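Local coordinates for protein 5-cytosine DNA methyltransferase (Entamoeba histolytica, PDB 3QV2) that probably transfers a methyl group from S-adenosyl-L-methionine to carbon 5 of cytosine in DNA or tRNA, as a DNMT2-type enzyme, at residues E264-N268 / K269-Y273. Residues are numbered along the deposited sequence; the frame is centred on the assembly and turned at random.
Sequences EDLLN and KNLRY
The N-H of Lys269 reaches back to Leu266 O as the chain leaves 264-267, which coil with helix-like backbone angles but without a helix's regular hydrogen bonding. The hydrogen bond from Lys269 N to Leu266 O is weak, at 3.4 Å with an N-H...O angle of 125°. Two residues earlier, Leu267 N hydrogen-bonds to Glu264 O. A water ties the bend together, donating to Leu267 O at 3.0 Å and weakly accepting from Leu271 N. Asn270 takes a left-handed backbone conformation, and beyond it the chain straightens.

Of the side chains, Leu271 points back at the turn and brings CD1 to 3.9 Å from Leu266 CB. Lys269 lies obliquely against Leu266, its CD 4.0 Å from Leu266 CD2 and 3.7 Å from Asp265 O. A bend at chi3 (77°) then carries the ammonium off toward Glu254, a long, weak ion pair. Leu266 and Leu271 also pack on Ile224 of strand 224-226, while Leu266 reaches Ile215 of helix 212-218.

Residues 266-269 thus form a beta turn, bridged by water from Leu267 O to Leu271 N, probably in the small, target-recognition domain, as in other C5-methyltransferases, well away from the S-adenosyl-L-homocysteine site.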
# COMPACT_ATOMS: atom_id res chain seq x y z
N GLU A 264 -12.57 16.64 27.74
CA GLU A 264 -13.99 16.95 27.76
C GLU A 264 -14.36 18.04 26.76
O GLU A 264 -15.51 18.18 26.37
CB GLU A 264 -14.44 17.35 29.17
CG GLU A 264 -13.85 18.65 29.67
CD GLU A 264 -14.54 19.15 30.93
OE1 GLU A 264 -14.17 20.24 31.42
OE2 GLU A 264 -15.45 18.46 31.41
N ASP A 265 -13.36 18.82 26.35
CA ASP A 265 -13.57 19.89 25.39
C ASP A 265 -13.84 19.34 23.99
O ASP A 265 -14.30 20.07 23.11
CB ASP A 265 -12.37 20.84 25.36
CG ASP A 265 -12.22 21.63 26.64
OD1 ASP A 265 -13.24 21.83 27.34
OD2 ASP A 265 -11.09 22.05 26.95
N LEU A 266 -13.57 18.06 23.80
CA LEU A 266 -13.77 17.42 22.51
C LEU A 266 -15.18 16.83 22.39
O LEU A 266 -15.62 16.48 21.30
CB LEU A 266 -12.73 16.31 22.29
CG LEU A 266 -11.25 16.73 22.26
CD1 LEU A 266 -10.35 15.50 22.24
CD2 LEU A 266 -10.97 17.63 21.08
N LEU A 267 -15.87 16.74 23.52
CA LEU A 267 -17.19 16.11 23.58
C LEU A 267 -18.18 16.61 22.52
O LEU A 267 -18.95 15.82 21.97
CB LEU A 267 -17.80 16.26 24.98
CG LEU A 267 -17.29 15.28 26.04
CD1 LEU A 267 -17.87 15.61 27.41
CD2 LEU A 267 -17.60 13.85 25.64
N ASN A 268 -18.16 17.91 22.25
CA ASN A 268 -19.11 18.50 21.31
C ASN A 268 -18.46 19.06 20.04
O ASN A 268 -18.61 20.24 19.72
CB ASN A 268 -19.94 19.60 21.99
CG ASN A 268 -20.96 19.05 22.96
OD1 ASN A 268 -20.70 18.94 24.16
ND2 ASN A 268 -22.13 18.70 22.45
N LYS A 269 -17.75 18.20 19.32
CA LYS A 269 -17.15 18.58 18.05
C LYS A 269 -17.47 17.51 17.01
O LYS A 269 -16.86 17.47 15.94
CB LYS A 269 -15.64 18.77 18.20
CG LYS A 269 -15.26 19.69 19.35
CD LYS A 269 -13.76 19.93 19.43
CE LYS A 269 -13.30 20.93 18.38
NZ LYS A 269 -11.94 21.46 18.67
N ASN A 270 -18.44 16.66 17.34
CA ASN A 270 -18.92 15.63 16.42
C ASN A 270 -17.82 14.79 15.79
O ASN A 270 -17.89 14.45 14.61
CB ASN A 270 -19.80 16.25 15.34
CG ASN A 270 -21.06 16.89 15.90
OD1 ASN A 270 -21.01 17.98 16.47
ND2 ASN A 270 -22.19 16.22 15.73
N LEU A 271 -16.80 14.45 16.58
CA LEU A 271 -15.68 13.66 16.09
C LEU A 271 -16.12 12.28 15.62
O LEU A 271 -16.99 11.66 16.23
CB LEU A 271 -14.61 13.53 17.17
CG LEU A 271 -14.05 14.84 17.73
CD1 LEU A 271 -13.00 14.57 18.79
CD2 LEU A 271 -13.47 15.70 16.61
N ARG A 272 -15.52 11.80 14.54
CA ARG A 272 -15.81 10.47 14.02
C ARG A 272 -14.60 9.89 13.32
O ARG A 272 -13.72 10.62 12.87
CB ARG A 272 -16.99 10.52 13.04
CG ARG A 272 -16.69 11.24 11.74
CD ARG A 272 -17.79 11.02 10.71
NE ARG A 272 -17.58 11.83 9.51
CZ ARG A 272 -16.92 11.41 8.43
NH1 ARG A 272 -16.39 10.20 8.40
NH2 ARG A 272 -16.79 12.21 7.38
N TYR A 273 -14.54 8.56 13.23
CA TYR A 273 -13.52 7.91 12.43
C TYR A 273 -13.84 8.12 10.96
O TYR A 273 -15.00 8.32 10.59
CB TYR A 273 -13.48 6.40 12.71
CG TYR A 273 -13.26 6.03 14.16
CD1 TYR A 273 -12.01 6.15 14.75
CD2 TYR A 273 -14.31 5.54 14.93
CE1 TYR A 273 -11.81 5.80 16.07
CE2 TYR A 273 -14.12 5.18 16.25
CZ TYR A 273 -12.87 5.32 16.82
OH TYR A 273 -12.69 4.96 18.13
O HOH W 1 -17.39 14.39 19.84